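Local coordinates for protein muramoyltetrapeptide carboxypeptidase (Oxalobacter formigenes OXCC13, PDB 6UUK) that probably acts as a serine-type carboxypeptidase of the S66 family, trimming the tetrapeptide side chains of bacterial cell-wall muropeptides, at residues L223-M235 and V255-I267. Sequence-based numbering, arbitrary orientation.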
loop_
_atom_site.group_PDB
_atom_site.type_symbol
_atom_site.label_atom_id
_atom_site.label_comp_id
_atom_site.label_asym_id
_atom_site.label_seq_id
_atom_site.Cartn_x
_atom_site.Cartn_y
_atom_site.Cartn_z
ATOM N N LEU B 223 -0.895 -0.680 9.472
ATOM C CA LEU B 223 0.068 0.009 8.617
ATOM C C LEU B 223 -0.386 0.028 7.162
ATOM O O LEU B 223 -0.181 1.022 6.456
ATOM C CB LEU B 223 1.443 -0.647 8.742
ATOM C CG LEU B 223 2.553 -0.048 7.876
ATOM C CD1 LEU B 223 2.758 1.424 8.202
ATOM C CD2 LEU B 223 3.848 -0.824 8.048
ATOM N N THR B 224 -1.002 -1.061 6.695
ATOM C CA THR B 224 -1.457 -1.110 5.309
ATOM C C THR B 224 -2.592 -0.123 5.066
ATOM O O THR B 224 -2.666 0.499 3.999
ATOM C CB THR B 224 -1.890 -2.531 4.946
ATOM O OG1 THR B 224 -0.809 -3.439 5.194
ATOM C CG2 THR B 224 -2.285 -2.616 3.479
HETATM N N MSE B 225 -3.477 0.043 6.044
HETATM C CA MSE B 225 -4.612 0.946 5.900
HETATM C C MSE B 225 -4.187 2.403 6.057
HETATM O O MSE B 225 -4.810 3.301 5.493
HETATM C CB MSE B 225 -5.700 0.598 6.918
HETATM C CG MSE B 225 -6.049 -0.879 6.949
HETATM SE SE MSE B 225 -6.493 -1.583 5.185
HETATM C CE MSE B 225 -6.364 -3.488 5.581
ATOM N N LEU B 226 -3.121 2.633 6.827
ATOM C CA LEU B 226 -2.606 3.989 6.988
ATOM C C LEU B 226 -1.852 4.447 5.746
ATOM O O LEU B 226 -2.033 5.578 5.283
ATOM C CB LEU B 226 -1.712 4.070 8.225
ATOM C CG LEU B 226 -2.436 4.058 9.572
ATOM C CD1 LEU B 226 -1.443 4.108 10.721
ATOM C CD2 LEU B 226 -3.419 5.216 9.659
ATOM N N ALA B 227 -0.994 3.581 5.194
ATOM C CA ALA B 227 -0.341 3.903 3.929
ATOM C C ALA B 227 -1.357 4.021 2.801
ATOM O O ALA B 227 -1.141 4.774 1.845
ATOM C CB ALA B 227 0.710 2.845 3.596
ATOM N N HIS B 228 -2.467 3.285 2.898
ATOM C CA HIS B 228 -3.573 3.450 1.963
ATOM C C HIS B 228 -4.228 4.821 2.084
ATOM O O HIS B 228 -4.830 5.299 1.116
ATOM C CB HIS B 228 -4.607 2.344 2.190
ATOM C CG HIS B 228 -5.874 2.524 1.414
ATOM N ND1 HIS B 228 -5.900 2.608 0.038
ATOM C CD2 HIS B 228 -7.160 2.631 1.823
ATOM C CE1 HIS B 228 -7.149 2.762 -0.366
ATOM N NE2 HIS B 228 -7.932 2.779 0.696
HETATM N N MSE B 229 -4.114 5.465 3.242
HETATM C CA MSE B 229 -4.713 6.776 3.465
HETATM C C MSE B 229 -3.832 7.916 2.964
HETATM O O MSE B 229 -4.245 9.075 2.973
HETATM C CB MSE B 229 -5.010 6.978 4.951
HETATM C CG MSE B 229 -6.221 6.224 5.457
HETATM SE SE MSE B 229 -7.836 6.734 4.502
HETATM C CE MSE B 229 -9.125 6.390 5.916
ATOM N N ALA B 230 -2.617 7.584 2.538
ATOM C CA ALA B 230 -1.674 8.598 2.080
ATOM C C ALA B 230 -2.190 9.260 0.809
ATOM O O ALA B 230 -2.465 8.583 -0.187
ATOM C CB ALA B 230 -0.302 7.974 1.843
ATOM N N GLY B 231 -2.321 10.586 0.843
ATOM C CA GLY B 231 -2.813 11.345 -0.285
ATOM C C GLY B 231 -4.314 11.530 -0.330
ATOM O O GLY B 231 -4.795 12.370 -1.102
ATOM N N THR B 232 -5.070 10.778 0.472
ATOM C CA THR B 232 -6.520 10.869 0.487
ATOM C C THR B 232 -6.984 11.910 1.502
ATOM O O THR B 232 -6.324 12.129 2.523
ATOM C CB THR B 232 -7.134 9.516 0.832
ATOM O OG1 THR B 232 -6.875 9.210 2.208
ATOM C CG2 THR B 232 -6.531 8.425 -0.040
ATOM N N PRO B 233 -8.117 12.572 1.244
ATOM C CA PRO B 233 -8.642 13.542 2.218
ATOM C C PRO B 233 -9.101 12.917 3.524
ATOM O O PRO B 233 -9.448 13.658 4.452
ATOM C CB PRO B 233 -9.821 14.188 1.474
ATOM C CG PRO B 233 -9.574 13.901 0.026
ATOM C CD PRO B 233 -8.898 12.567 -0.003
ATOM N N TRP B 234 -9.121 11.587 3.627
ATOM C CA TRP B 234 -9.542 10.924 4.853
ATOM C C TRP B 234 -8.416 10.787 5.870
ATOM O O TRP B 234 -8.675 10.356 6.999
ATOM C CB TRP B 234 -10.114 9.542 4.531
ATOM C CG TRP B 234 -11.126 9.547 3.427
ATOM C CD1 TRP B 234 -10.914 9.222 2.120
ATOM C CD2 TRP B 234 -12.511 9.900 3.533
ATOM N NE1 TRP B 234 -12.080 9.348 1.404
ATOM C CE2 TRP B 234 -13.075 9.764 2.249
ATOM C CE3 TRP B 234 -13.328 10.317 4.588
ATOM C CZ2 TRP B 234 -14.419 10.029 1.992
ATOM C CZ3 TRP B 234 -14.662 10.580 4.331
ATOM C CH2 TRP B 234 -15.193 10.435 3.044
HETATM N N MSE B 235 -7.187 11.138 5.503
HETATM C CA MSE B 235 -6.062 11.087 6.429
HETATM C C MSE B 235 -6.123 12.234 7.433
HETATM O O MSE B 235 -6.162 13.403 7.048
HETATM C CB MSE B 235 -4.735 11.129 5.667
HETATM C CG MSE B 235 -3.514 11.336 6.554
HETATM SE SE MSE B 235 -3.047 9.774 7.624
HETATM C CE MSE B 235 -2.125 8.733 6.257
ATOM N N VAL B 255 7.226 -3.484 5.358
ATOM C CA VAL B 255 6.974 -2.572 6.468
ATOM C C VAL B 255 7.738 -1.270 6.264
ATOM O O VAL B 255 7.190 -0.175 6.438
ATOM C CB VAL B 255 7.343 -3.240 7.804
ATOM C CG1 VAL B 255 7.072 -2.296 8.966
ATOM C CG2 VAL B 255 6.577 -4.543 7.974
ATOM N N GLU B 256 9.016 -1.370 5.890
ATOM C CA GLU B 256 9.812 -0.174 5.630
ATOM C C GLU B 256 9.268 0.612 4.446
ATOM O O GLU B 256 9.359 1.845 4.425
ATOM C CB GLU B 256 11.269 -0.558 5.375
ATOM C CG GLU B 256 12.245 0.601 5.453
ATOM C CD GLU B 256 13.642 0.208 5.018
ATOM O OE1 GLU B 256 13.887 0.137 3.796
ATOM O OE2 GLU B 256 14.493 -0.041 5.898
ATOM N N ARG B 257 8.704 -0.082 3.457
ATOM C CA ARG B 257 8.168 0.593 2.280
ATOM C C ARG B 257 6.991 1.487 2.650
ATOM O O ARG B 257 6.962 2.673 2.301
ATOM C CB ARG B 257 7.758 -0.445 1.236
ATOM C CG ARG B 257 7.229 0.129 -0.064
ATOM C CD ARG B 257 6.905 -0.992 -1.035
ATOM N NE ARG B 257 6.008 -1.975 -0.434
ATOM C CZ ARG B 257 5.759 -3.175 -0.948
ATOM N NH1 ARG B 257 6.344 -3.549 -2.077
ATOM N NH2 ARG B 257 4.927 -4.002 -0.330
HETATM N N MSE B 258 6.014 0.938 3.365
HETATM C CA MSE B 258 4.835 1.698 3.763
HETATM C C MSE B 258 5.184 2.785 4.774
HETATM O O MSE B 258 4.526 3.824 4.832
HETATM C CB MSE B 258 3.768 0.763 4.329
HETATM C CG MSE B 258 3.184 -0.181 3.292
HETATM SE SE MSE B 258 1.898 -1.443 4.030
HETATM C CE MSE B 258 1.290 -2.256 2.365
ATOM N N LEU B 259 6.227 2.544 5.573
ATOM C CA LEU B 259 6.711 3.582 6.476
ATOM C C LEU B 259 7.398 4.707 5.713
ATOM O O LEU B 259 7.377 5.859 6.159
ATOM C CB LEU B 259 7.660 2.984 7.514
ATOM C CG LEU B 259 7.018 2.143 8.620
ATOM C CD1 LEU B 259 8.082 1.530 9.515
ATOM C CD2 LEU B 259 6.044 2.979 9.435
ATOM N N LEU B 260 8.012 4.396 4.569
ATOM C CA LEU B 260 8.604 5.443 3.745
ATOM C C LEU B 260 7.538 6.291 3.066
ATOM O O LEU B 260 7.751 7.489 2.847
ATOM C CB LEU B 260 9.542 4.834 2.702
ATOM C CG LEU B 260 10.925 4.411 3.203
ATOM C CD1 LEU B 260 11.763 3.856 2.063
ATOM C CD2 LEU B 260 11.631 5.581 3.872
ATOM N N GLN B 261 6.392 5.695 2.724
ATOM C CA GLN B 261 5.299 6.481 2.161
ATOM C C GLN B 261 4.765 7.476 3.181
ATOM O O GLN B 261 4.486 8.633 2.846
ATOM C CB GLN B 261 4.181 5.562 1.671
ATOM C CG GLN B 261 3.008 6.303 1.048
ATOM C CD GLN B 261 1.963 5.370 0.474
ATOM O OE1 GLN B 261 1.926 4.184 0.801
ATOM N NE2 GLN B 261 1.108 5.900 -0.393
ATOM N N LEU B 262 4.619 7.044 4.436
ATOM C CA LEU B 262 4.225 7.965 5.494
ATOM C C LEU B 262 5.309 8.989 5.800
ATOM O O LEU B 262 4.999 10.057 6.336
ATOM C CB LEU B 262 3.872 7.192 6.765
ATOM C CG LEU B 262 2.798 6.114 6.610
ATOM C CD1 LEU B 262 2.523 5.426 7.939
ATOM C CD2 LEU B 262 1.520 6.702 6.030
ATOM N N ASP B 263 6.568 8.690 5.476
ATOM C CA ASP B 263 7.633 9.661 5.694
ATOM C C ASP B 263 7.760 10.627 4.520
ATOM O O ASP B 263 7.917 11.836 4.724
ATOM C CB ASP B 263 8.955 8.939 5.950
ATOM C CG ASP B 263 10.114 9.897 6.136
ATOM O OD1 ASP B 263 10.130 10.635 7.147
ATOM O OD2 ASP B 263 11.014 9.911 5.270
ATOM N N GLU B 264 7.684 10.116 3.289
ATOM C CA GLU B 264 7.756 10.987 2.119
ATOM C C GLU B 264 6.534 11.893 2.016
ATOM O O GLU B 264 6.650 13.041 1.569
ATOM C CB GLU B 264 7.910 10.152 0.847
ATOM C CG GLU B 264 9.243 9.427 0.746
ATOM C CD GLU B 264 10.413 10.378 0.583
ATOM O OE1 GLU B 264 10.205 11.496 0.066
ATOM O OE2 GLU B 264 11.541 10.010 0.973
ATOM N N SER B 265 5.360 11.405 2.423
ATOM C CA SER B 265 4.165 12.241 2.431
ATOM C C SER B 265 4.208 13.315 3.510
ATOM O O SER B 265 3.346 14.201 3.512
ATOM C CB SER B 265 2.915 11.378 2.616
ATOM O OG SER B 265 2.786 10.430 1.570
ATOM N N GLY B 266 5.176 13.257 4.420
ATOM C CA GLY B 266 5.324 14.258 5.454
ATOM C C GLY B 266 4.571 13.985 6.736
ATOM O O GLY B 266 4.465 14.889 7.574
ATOM N N ILE B 267 4.050 12.773 6.922
ATOM C CA ILE B 267 3.252 12.483 8.109
ATOM C C ILE B 267 4.146 12.246 9.321
ATOM O O ILE B 267 3.854 12.725 10.422
ATOM C CB ILE B 267 2.329 11.281 7.841
ATOM C CG1 ILE B 267 1.486 11.526 6.588
ATOM C CG2 ILE B 267 1.438 11.014 9.046
ATOM C CD1 ILE B 267 0.617 12.761 6.671
#
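Leu-223 packs as a knob into the hole formed by Val-255, Met-258, Leu-259 and Leu-262, a compact example of how two helices that run in roughly the same direction and cross at 34° interlock. With CG anti to the backbone N (chi1 179°), its branches part: CD2 meets Val-255 CG1 at 3.7 Å, while CD1 reaches Leu-259 CD2 at 3.8 Å and also touches Leu-262. The selenomethionine Met-258, extended beyond CG, lies against Thr-224, its SE 3.6 Å from Thr-224 OG1. That hydroxyl is hydrogen-bonded to Asp-247, and the selenium packs beside it. Leu-262 CD2 lies against the Leu-226 carbonyl and the CA of Ala-227. The backbones come nearest where Ala-227 faces Met-258, their CB atoms 3.8 Å apart; the small methyl permits this approach. The extended Gln-261 side chain brings OE1 to 3.3 Å from Ala-227 CB. Beyond the helix, Ala-230 CB rests 3.4 Å from Gln-261 NE2, an amide that bonds not across this contact but to the Ala-230 carbonyl of the second subunit. Were Gln-261 shortened to an alanine, that carbonyl would probably lose its amide donor, and a gap would be likely to open beside Ala-227 and Ala-230. Further on, the bent chain of Met-235, also selenomethionine, brings CE to 4.2 Å from Leu-262 CD2, and its CG borders Ile-267, just past the Schellman motif at Gly-266. No hydrogen bond joins the segments; apolar side chains dominate. The short axes of 223-228 and 255-264 approach to 9.2 Å. Strands 213-222 and 242-248 are parallel neighbours; helix 223-228 lies in the beta-alpha-beta crossover between them, and helix 252-264 follows the second. Both pack on 242-248 through Leu-223, Leu-226 and Met-258, close to the predicted charge-relay residue Glu-246. Helix 155-163 touches Leu-226, and helix 293-303 meets Leu-259.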